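Local structure of sortase family protein (Streptococcus agalactiae, 4D7W) at residues K22-A27 / S136-T141; Q33-G38 / G101-H106; H79-K84 / G91-S96; R158-V163 / Y168-T173. The protein probably acts as a class C sortase, a cysteine transpeptidase that takes part in building type 2B pili on the bacterial surface. All coordinates share one frame; numbering follows the deposited sequence.

The four contacts illustrate how a sortase barrel binds its appendages and its own loops with different chemistry. Interaction 4 is the most buried: a loop lies along strand 167-175, with apolar contacts at both ends and a water and a bound diol between and beside them. Interactions 1 and 2 both attach N-terminal helical segments to the sheet; the first is a mainly aliphatic contact on a hairpin tip, the second sets Phe34 CB and the Lys35 methylenes against a buried serine, with a bridging water and an exposed rim of Lys35 and Asp103. Interaction 3 relies mostly on backbone atoms, with Thr81 and a water adding to them. His106 of interaction 2 bonds to Thr170 and Gln161 of interaction 4.

Interaction 1. Residues K22-A27 / S136-T141; sequences KIINRA and SILNET
Glu140 and Ile137 grip each other's backbone twice, Glu140 N donating to Ile137 O at 3.0 Å and Ile137 N to Glu140 O, also at 3.0 Å. The two bonds close a tight beta hairpin whose type II' turn joins strands 132-137 and 140-152 of the sortase barrel, and helix 17-31 lies against its tip. Leu138, the first corner residue of the turn, takes a positive phi of 56°, unusual for a residue other than glycine but what the first corner of a type II' turn requires, and from there it reaches out to the helix. Its CD1 does nearly all the touching. It meets Ile24 CD1 at 3.8 Å, the two side chains sliding past each other in opposite directions, and Ile24 CG1 lies just as near. The second approach is to Ile23 CG2, 4.0 Å from Leu138 CD1, so that a single methyl is shared by consecutive residues of the helix. Ile24 presents its longer branch: CG1, anti to the carbonyl carbon (chi1 -74°), carries CD1 to the leucine. No hydrogen bond crosses the contact, which rests mainly on aliphatic packing. Beyond it, Tyr142 lies against both Ile24 and Ile137, and Tyr8, from the preceding helix, bonds through its OH to Leu138 N, tying a second N-terminal helix to the same turn. Glu140 edges the apolar patch: extended beyond CG, its side chain crosses that of Ile24 and brings OE1 to 3.8 Å from Ile24 CD1.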
# COMPACT_ATOMS: atom_id res chain seq x y z
N LYS A 22 12.48 -15.39 -5.81
CA LYS A 22 12.57 -14.65 -7.05
C LYS A 22 11.73 -13.37 -6.97
O LYS A 22 12.21 -12.27 -7.22
CB LYS A 22 12.12 -15.51 -8.23
CG LYS A 22 12.13 -14.80 -9.57
CD LYS A 22 12.08 -15.80 -10.73
CE LYS A 22 11.55 -15.18 -12.02
NZ LYS A 22 10.06 -15.12 -12.06
N ILE A 23 10.47 -13.53 -6.59
CA ILE A 23 9.56 -12.38 -6.54
C ILE A 23 9.96 -11.36 -5.47
O ILE A 23 9.98 -10.14 -5.73
CB ILE A 23 8.10 -12.86 -6.31
CG1 ILE A 23 7.67 -13.75 -7.48
CG2 ILE A 23 7.18 -11.65 -6.19
CD1 ILE A 23 6.38 -14.52 -7.27
N ILE A 24 10.30 -11.82 -4.27
CA ILE A 24 10.70 -10.90 -3.22
C ILE A 24 11.98 -10.16 -3.60
O ILE A 24 12.06 -8.94 -3.45
CB ILE A 24 10.90 -11.61 -1.86
CG1 ILE A 24 9.56 -11.98 -1.25
CG2 ILE A 24 11.65 -10.72 -0.88
CD1 ILE A 24 8.60 -10.79 -1.10
N ASN A 25 12.99 -10.90 -4.09
CA ASN A 25 14.26 -10.29 -4.49
C ASN A 25 14.09 -9.22 -5.57
O ASN A 25 14.67 -8.14 -5.48
CB ASN A 25 15.24 -11.36 -4.98
CG ASN A 25 15.92 -12.08 -3.84
OD1 ASN A 25 15.66 -11.78 -2.67
ND2 ASN A 25 16.78 -13.06 -4.16
N ARG A 26 13.29 -9.51 -6.59
CA ARG A 26 12.97 -8.51 -7.61
C ARG A 26 12.29 -7.27 -7.02
O ARG A 26 12.54 -6.14 -7.46
CB ARG A 26 12.07 -9.12 -8.69
CG ARG A 26 12.77 -10.13 -9.61
CD ARG A 26 11.89 -10.44 -10.83
NE ARG A 26 11.87 -9.31 -11.77
CZ ARG A 26 10.78 -8.63 -12.12
NH1 ARG A 26 9.59 -8.95 -11.62
NH2 ARG A 26 10.87 -7.62 -12.99
N ALA A 27 11.43 -7.48 -6.04
CA ALA A 27 10.72 -6.34 -5.43
C ALA A 27 11.70 -5.53 -4.60
O ALA A 27 11.65 -4.32 -4.60
CB ALA A 27 9.55 -6.83 -4.60
N SER A 136 0.23 -8.16 4.18
CA SER A 136 0.68 -9.52 4.00
C SER A 136 0.97 -9.70 2.53
O SER A 136 0.11 -9.44 1.70
CB SER A 136 -0.38 -10.51 4.49
OG SER A 136 -0.74 -10.18 5.82
N ILE A 137 2.19 -10.10 2.23
CA ILE A 137 2.64 -10.22 0.85
C ILE A 137 3.34 -11.57 0.72
O ILE A 137 4.31 -11.84 1.43
CB ILE A 137 3.56 -9.04 0.46
CG1 ILE A 137 2.75 -7.73 0.45
CG2 ILE A 137 4.23 -9.28 -0.88
CD1 ILE A 137 3.59 -6.51 0.63
N LEU A 138 2.82 -12.43 -0.15
CA LEU A 138 3.29 -13.81 -0.21
C LEU A 138 3.16 -14.46 1.17
O LEU A 138 2.10 -14.40 1.81
CB LEU A 138 4.74 -13.86 -0.72
CG LEU A 138 4.88 -13.23 -2.11
CD1 LEU A 138 6.28 -13.35 -2.63
CD2 LEU A 138 3.89 -13.86 -3.09
N ASN A 139 4.25 -15.05 1.65
CA ASN A 139 4.23 -15.70 2.96
C ASN A 139 4.73 -14.81 4.09
O ASN A 139 5.08 -15.30 5.17
CB ASN A 139 5.08 -16.98 2.90
CG ASN A 139 6.57 -16.69 2.64
OD1 ASN A 139 6.91 -15.79 1.86
ND2 ASN A 139 7.45 -17.45 3.29
N GLU A 140 4.80 -13.50 3.86
CA GLU A 140 5.44 -12.63 4.84
C GLU A 140 4.56 -11.50 5.34
O GLU A 140 3.62 -11.09 4.68
CB GLU A 140 6.73 -12.07 4.26
CG GLU A 140 7.89 -13.06 4.41
CD GLU A 140 8.96 -12.87 3.36
OE1 GLU A 140 8.75 -12.04 2.45
OE2 GLU A 140 10.00 -13.55 3.44
N THR A 141 4.91 -11.00 6.51
CA THR A 141 4.15 -9.95 7.16
C THR A 141 5.01 -8.71 7.33
O THR A 141 6.21 -8.81 7.65
CB THR A 141 3.62 -10.42 8.52
OG1 THR A 141 2.61 -11.40 8.31
CG2 THR A 141 3.01 -9.26 9.28

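Interaction 2. Residues Q33-G38 / G101-H106; sequences QFKTSG and GGDSTH
The short helix 34-37 docks on the loop that leads into strand 105-115 of the sortase barrel, Phe34 and Lys35 meeting Ser104, with Asp103 at the rim. Ser104, buried, sits with left-handed backbone angles and offers its carbonyl to the helix. Phe34 CB approaches Ser104 O at 3.9 Å, while the ring itself leads away from the loop. A water gives the same carbonyl a polar partner: it lies 2.8 Å from Ser104 O, to which it probably donates, and accepts a weak bond from Lys35 N, so it bridges the two backbones. Lys35 lies alongside Ser104: with CG anti to the backbone N (chi1 -167°) and the rest of the chain fully extended, its methylenes run past the hydroxyl, Lys35 CG being 3.7 Å from Ser104 OG. That hydroxyl also has Gly165 N as a partner outside the loop. The ammonium ends 4.6 Å from Asp103 OD2 (measured from Lys35 NZ), too far for a salt bridge, though the attraction could still steady the pair. Asp103 OD2 is itself engaged by Ser104 OG, which donates at 2.8 Å from above the carboxylate plane.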
# COMPACT_ATOMS: atom_id res chain seq x y z
N GLN A 33 15.64 1.67 -5.95
CA GLN A 33 15.81 2.85 -6.80
C GLN A 33 15.39 4.15 -6.13
O GLN A 33 15.89 5.22 -6.48
CB GLN A 33 15.02 2.68 -8.10
CG GLN A 33 13.54 2.93 -7.96
CD GLN A 33 12.79 2.58 -9.23
OE1 GLN A 33 12.77 3.36 -10.18
NE2 GLN A 33 12.20 1.38 -9.27
N PHE A 34 14.47 4.07 -5.18
CA PHE A 34 13.84 5.30 -4.66
C PHE A 34 14.80 6.20 -3.89
O PHE A 34 14.62 7.42 -3.86
CB PHE A 34 12.63 4.93 -3.82
CG PHE A 34 11.52 4.36 -4.63
CD1 PHE A 34 10.63 5.19 -5.29
CD2 PHE A 34 11.41 2.99 -4.82
CE1 PHE A 34 9.61 4.67 -6.08
CE2 PHE A 34 10.41 2.45 -5.63
CZ PHE A 34 9.52 3.30 -6.26
N LYS A 35 15.85 5.62 -3.32
CA LYS A 35 16.84 6.40 -2.58
C LYS A 35 17.44 7.47 -3.49
O LYS A 35 17.65 8.60 -3.05
CB LYS A 35 17.94 5.50 -2.02
CG LYS A 35 18.82 6.20 -0.99
CD LYS A 35 19.89 5.28 -0.43
CE LYS A 35 20.79 6.03 0.56
NZ LYS A 35 21.88 5.18 1.11
N THR A 36 17.68 7.14 -4.76
CA THR A 36 18.21 8.13 -5.69
C THR A 36 17.11 8.84 -6.49
O THR A 36 17.22 10.03 -6.76
CB THR A 36 19.21 7.50 -6.67
OG1 THR A 36 18.60 6.37 -7.31
CG2 THR A 36 20.47 7.04 -5.95
N SER A 37 16.04 8.12 -6.84
CA SER A 37 15.05 8.67 -7.77
C SER A 37 13.97 9.52 -7.09
O SER A 37 13.39 10.40 -7.72
CB SER A 37 14.37 7.53 -8.54
OG SER A 37 13.36 6.91 -7.77
N GLY A 38 13.70 9.25 -5.82
CA GLY A 38 12.56 9.87 -5.17
C GLY A 38 11.28 9.27 -5.72
O GLY A 38 11.31 8.26 -6.43
N GLY A 101 8.37 -2.36 1.91
CA GLY A 101 9.31 -1.48 2.59
C GLY A 101 10.75 -1.71 2.17
O GLY A 101 11.01 -2.12 1.03
N GLY A 102 11.67 -1.49 3.11
CA GLY A 102 13.10 -1.51 2.84
C GLY A 102 13.64 -0.15 3.25
O GLY A 102 12.88 0.77 3.49
N ASP A 103 14.96 -0.02 3.33
CA ASP A 103 15.56 1.26 3.65
C ASP A 103 15.25 2.32 2.58
O ASP A 103 15.25 2.02 1.38
CB ASP A 103 17.07 1.09 3.80
CG ASP A 103 17.80 2.41 3.97
OD1 ASP A 103 17.83 2.92 5.12
OD2 ASP A 103 18.33 2.94 2.97
N SER A 104 14.97 3.55 3.02
CA SER A 104 14.73 4.66 2.11
C SER A 104 13.56 4.38 1.17
O SER A 104 13.69 4.49 -0.05
CB SER A 104 16.00 4.95 1.29
OG SER A 104 17.08 5.34 2.12
N THR A 105 12.41 3.99 1.73
CA THR A 105 11.23 3.69 0.92
C THR A 105 10.01 4.39 1.49
O THR A 105 9.98 4.74 2.67
CB THR A 105 10.95 2.17 0.83
OG1 THR A 105 10.73 1.63 2.14
CG2 THR A 105 12.13 1.44 0.16
N HIS A 106 9.02 4.63 0.66
CA HIS A 106 7.76 5.20 1.13
C HIS A 106 6.68 4.68 0.21
O HIS A 106 6.62 5.05 -0.96
CB HIS A 106 7.79 6.73 1.16
CG HIS A 106 6.60 7.34 1.85
ND1 HIS A 106 6.51 8.69 2.14
CD2 HIS A 106 5.45 6.78 2.30
CE1 HIS A 106 5.36 8.94 2.73
NE2 HIS A 106 4.69 7.80 2.83
O HOH W 1 15.36 3.08 -1.81

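Interaction 3. Residues H79-K84 / G91-S96; sequences HGTSEK and GHLEGS
Gly80 and Thr81 press on the backbone of Gly91 and His92, a contact in which main-chain atoms do most of the work. Gly80 O comes to 3.3 Å from Gly91 CA, an approach eased by the lack of a side chain at Gly91. Thr81 then lays its methyl over the next peptide, CG2 lying 3.8 Å from His92 O and about as near to Leu93 N. With Thr81 OG1 lodged between its backbone N and carbonyl carbon (chi1 49°), the hydroxyl faces a water, 2.9 Å from OG1, that in turn accepts from Glu94 N at 2.9 Å. This bridge ties Thr81 to a type I turn running from Leu93 to Ser96. The turn is held firmly at one carbonyl: Leu93 O accepts from Ser96 N at 2.9 Å and from Ser96 OG at 2.7 Å, the hydroxyl lying in the carbonyl plane on a lone pair. Ile108 N is a further partner of Ser96 OG.

In the second shell, Tyr51 of helix 45-52 ties both segments together, its OH bonded to Gly80 N and to His92 ND1 while its ring meets that of His79 edge-to-face. His79 is fixed by carbonyls at both nitrogens, Gln54 O at NE2 and Gly61 O at ND1, which may favour its doubly protonated form. The whole contact belongs to a beta-alpha-beta crossover: strand 73-79 leads through helix 83-86, with Ser82 at its N-cap, to the parallel strand 90-92, which pairs on its other side with strand 105-115.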
# COMPACT_ATOMS: atom_id res chain seq x y z
N HIS A 79 -2.18 -3.28 -7.69
CA HIS A 79 -1.38 -2.33 -8.46
C HIS A 79 -2.22 -1.13 -8.89
O HIS A 79 -3.32 -1.30 -9.42
CB HIS A 79 -0.79 -2.98 -9.72
CG HIS A 79 0.31 -3.97 -9.45
ND1 HIS A 79 0.07 -5.27 -9.06
CD2 HIS A 79 1.66 -3.86 -9.56
CE1 HIS A 79 1.22 -5.92 -8.92
NE2 HIS A 79 2.20 -5.08 -9.22
N GLY A 80 -1.71 0.08 -8.68
CA GLY A 80 -2.31 1.26 -9.26
C GLY A 80 -3.55 1.69 -8.51
O GLY A 80 -3.98 1.03 -7.57
N THR A 81 -4.14 2.81 -8.92
CA THR A 81 -5.28 3.37 -8.20
C THR A 81 -6.44 3.70 -9.14
O THR A 81 -7.13 4.70 -8.96
CB THR A 81 -4.88 4.64 -7.45
OG1 THR A 81 -4.17 5.49 -8.34
CG2 THR A 81 -3.97 4.29 -6.29
N SER A 82 -6.64 2.84 -10.14
CA SER A 82 -7.75 3.01 -11.07
C SER A 82 -9.10 2.95 -10.35
O SER A 82 -9.20 2.41 -9.25
CB SER A 82 -7.68 1.93 -12.15
OG SER A 82 -7.70 0.64 -11.57
N GLU A 83 -10.14 3.51 -10.97
CA GLU A 83 -11.46 3.52 -10.34
C GLU A 83 -11.97 2.09 -10.16
O GLU A 83 -12.63 1.77 -9.17
CB GLU A 83 -12.46 4.36 -11.15
CG GLU A 83 -12.17 5.86 -11.12
CD GLU A 83 -13.42 6.73 -11.28
OE1 GLU A 83 -14.21 6.47 -12.22
OE2 GLU A 83 -13.61 7.67 -10.47
N LYS A 84 -11.62 1.22 -11.11
CA LYS A 84 -11.93 -0.20 -11.01
C LYS A 84 -11.38 -0.79 -9.70
O LYS A 84 -12.09 -1.48 -8.96
CB LYS A 84 -11.35 -0.95 -12.22
CG LYS A 84 -11.65 -2.44 -12.27
CD LYS A 84 -10.82 -3.11 -13.36
CE LYS A 84 -11.16 -4.59 -13.53
NZ LYS A 84 -10.26 -5.26 -14.51
N GLY A 91 -5.87 0.56 -3.37
CA GLY A 91 -4.93 0.71 -4.46
C GLY A 91 -3.56 1.13 -3.97
O GLY A 91 -3.43 1.77 -2.93
N HIS A 92 -2.54 0.76 -4.72
CA HIS A 92 -1.19 1.22 -4.42
C HIS A 92 -0.77 2.32 -5.40
O HIS A 92 -0.82 2.12 -6.60
CB HIS A 92 -0.22 0.05 -4.45
CG HIS A 92 1.22 0.46 -4.42
ND1 HIS A 92 1.97 0.57 -5.57
CD2 HIS A 92 2.02 0.82 -3.40
CE1 HIS A 92 3.19 0.98 -5.25
NE2 HIS A 92 3.25 1.13 -3.94
N LEU A 93 -0.37 3.49 -4.89
CA LEU A 93 0.04 4.61 -5.76
C LEU A 93 1.27 4.22 -6.60
O LEU A 93 2.34 3.95 -6.05
CB LEU A 93 0.34 5.87 -4.94
CG LEU A 93 0.37 7.19 -5.71
CD1 LEU A 93 -0.95 7.45 -6.39
CD2 LEU A 93 0.71 8.36 -4.79
N GLU A 94 1.11 4.24 -7.92
CA GLU A 94 2.01 3.49 -8.80
C GLU A 94 3.46 3.99 -8.75
O GLU A 94 4.40 3.22 -8.97
CB GLU A 94 1.48 3.55 -10.25
CG GLU A 94 1.68 4.89 -10.92
CD GLU A 94 1.43 4.85 -12.43
OE1 GLU A 94 1.00 3.79 -12.93
OE2 GLU A 94 1.67 5.88 -13.10
N GLY A 95 3.65 5.27 -8.46
CA GLY A 95 4.99 5.82 -8.39
C GLY A 95 5.66 5.74 -7.03
O GLY A 95 6.76 6.27 -6.85
N SER A 96 5.02 5.08 -6.06
CA SER A 96 5.59 4.97 -4.72
C SER A 96 6.27 3.62 -4.53
O SER A 96 6.17 2.75 -5.38
CB SER A 96 4.52 5.19 -3.63
OG SER A 96 3.50 4.19 -3.63
O HOH W 2 -1.49 4.87 -9.09

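Interaction 4. Residues R158-V163 / Y168-T173; sequences RDLQIV and YQTLVT. With EDO (1,2-ethanediol), chain B.
Leu160 and Thr170 form the close-packed end of this contact, Leu160 CD2 resting 3.8 Å from Thr170 CG2 with the two side chains at about a right angle. Leu160 CD2 also reaches Val172 CG2, more loosely, at 4.5 Å. At the other end the contact opens toward solvent. There the exposed Val163 touches Tyr168 in the plane of its ring, at the edge, with CG2 3.9 Å from Tyr168 CE2. Beside this pair sits a 1,2-ethanediol, probably from the crystallisation liquor, whose O1 donates to Arg158 O at 2.7 Å and accepts from Gln161 N at 3.0 Å. Its O2 donates to Asp159 O, which also takes a proton from a water, 2.8 Å away; that water is bonded to Thr170 OG1 as well. His106 bonds to Thr170 OG1 and to Gln161 O, joining loop and strand a second time. In sortases a strand of this kind bears the TLxTC signature, whose first four positions Thr170 to Thr173 match. The loop, coming from strand 140-152, runs antiparallel along strand 167-175, which lies between strands 105-115 and 182-191 of the barrel.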
# COMPACT_ATOMS: atom_id res chain seq x y z
N ARG A 158 3.82 17.27 0.20
CA ARG A 158 4.98 17.43 1.07
C ARG A 158 5.19 16.26 2.01
O ARG A 158 6.33 15.94 2.36
CB ARG A 158 4.84 18.72 1.88
CG ARG A 158 4.94 19.99 1.06
CD ARG A 158 4.82 21.22 1.94
NE ARG A 158 3.46 21.34 2.48
CZ ARG A 158 3.06 22.34 3.25
NH1 ARG A 158 3.90 23.30 3.60
NH2 ARG A 158 1.80 22.37 3.68
N ASP A 159 4.09 15.63 2.43
CA ASP A 159 4.19 14.51 3.35
C ASP A 159 4.29 13.17 2.63
O ASP A 159 4.28 12.12 3.26
CB ASP A 159 3.01 14.50 4.30
CG ASP A 159 2.82 15.83 5.00
OD1 ASP A 159 3.71 16.21 5.78
OD2 ASP A 159 1.78 16.49 4.77
N LEU A 160 4.38 13.22 1.30
CA LEU A 160 4.33 12.01 0.50
C LEU A 160 5.62 11.84 -0.30
O LEU A 160 5.59 11.53 -1.49
CB LEU A 160 3.10 12.04 -0.41
CG LEU A 160 1.76 12.04 0.32
CD1 LEU A 160 0.60 12.29 -0.63
CD2 LEU A 160 1.54 10.75 1.09
N GLN A 161 6.77 12.04 0.35
CA GLN A 161 8.05 11.97 -0.34
C GLN A 161 8.94 10.88 0.24
O GLN A 161 8.70 10.38 1.34
CB GLN A 161 8.77 13.33 -0.27
CG GLN A 161 7.94 14.51 -0.79
CD GLN A 161 7.66 14.43 -2.29
OE1 GLN A 161 8.43 13.84 -3.05
NE2 GLN A 161 6.54 15.02 -2.72
N ILE A 162 9.98 10.50 -0.51
CA ILE A 162 10.95 9.54 -0.01
C ILE A 162 11.82 10.22 1.00
O ILE A 162 12.28 11.33 0.75
CB ILE A 162 11.84 8.97 -1.13
CG1 ILE A 162 10.99 8.19 -2.14
CG2 ILE A 162 12.96 8.14 -0.52
CD1 ILE A 162 10.38 6.92 -1.59
N VAL A 163 12.04 9.57 2.15
CA VAL A 163 12.96 10.07 3.15
C VAL A 163 14.08 9.05 3.31
O VAL A 163 13.83 7.88 3.61
CB VAL A 163 12.26 10.33 4.51
CG1 VAL A 163 13.28 10.76 5.56
CG2 VAL A 163 11.17 11.37 4.36
N TYR A 168 8.67 4.07 5.38
CA TYR A 168 7.34 4.65 5.61
C TYR A 168 6.25 4.00 4.77
O TYR A 168 6.50 3.61 3.63
CB TYR A 168 7.32 6.15 5.29
CG TYR A 168 8.02 7.04 6.30
CD1 TYR A 168 7.87 6.84 7.67
CD2 TYR A 168 8.80 8.11 5.88
CE1 TYR A 168 8.50 7.66 8.59
CE2 TYR A 168 9.44 8.94 6.80
CZ TYR A 168 9.27 8.71 8.15
OH TYR A 168 9.89 9.54 9.05
N GLN A 169 5.04 3.93 5.32
CA GLN A 169 3.87 3.60 4.52
C GLN A 169 2.74 4.55 4.93
O GLN A 169 2.45 4.68 6.12
CB GLN A 169 3.47 2.14 4.70
CG GLN A 169 2.35 1.65 3.79
CD GLN A 169 2.22 0.13 3.83
OE1 GLN A 169 1.35 -0.40 4.50
NE2 GLN A 169 3.11 -0.56 3.11
N THR A 170 2.12 5.21 3.96
CA THR A 170 1.03 6.15 4.25
C THR A 170 -0.27 5.61 3.69
O THR A 170 -0.31 5.12 2.56
CB THR A 170 1.32 7.54 3.66
OG1 THR A 170 2.45 8.10 4.31
CG2 THR A 170 0.12 8.50 3.85
N LEU A 171 -1.33 5.69 4.49
CA LEU A 171 -2.66 5.34 4.05
C LEU A 171 -3.43 6.64 3.79
O LEU A 171 -3.45 7.53 4.63
CB LEU A 171 -3.37 4.46 5.09
CG LEU A 171 -2.59 3.25 5.62
CD1 LEU A 171 -3.43 2.49 6.63
CD2 LEU A 171 -2.08 2.30 4.48
N VAL A 172 -4.02 6.75 2.60
CA VAL A 172 -4.61 7.97 2.11
C VAL A 172 -6.08 7.78 1.82
O VAL A 172 -6.47 6.80 1.18
CB VAL A 172 -3.92 8.46 0.82
CG1 VAL A 172 -4.54 9.78 0.34
CG2 VAL A 172 -2.41 8.60 1.03
N THR A 173 -6.91 8.71 2.28
CA THR A 173 -8.31 8.69 1.89
C THR A 173 -8.81 10.13 1.83
O THR A 173 -8.06 11.05 2.13
CB THR A 173 -9.18 7.86 2.86
OG1 THR A 173 -10.49 7.70 2.30
CG2 THR A 173 -9.27 8.52 4.24
C1 EDO B . 8.09 13.14 4.03
O1 EDO B . 7.19 13.49 2.98
C2 EDO B . 7.63 11.83 4.66
O2 EDO B . 6.42 12.06 5.36
O HOH W 3 2.59 10.87 5.06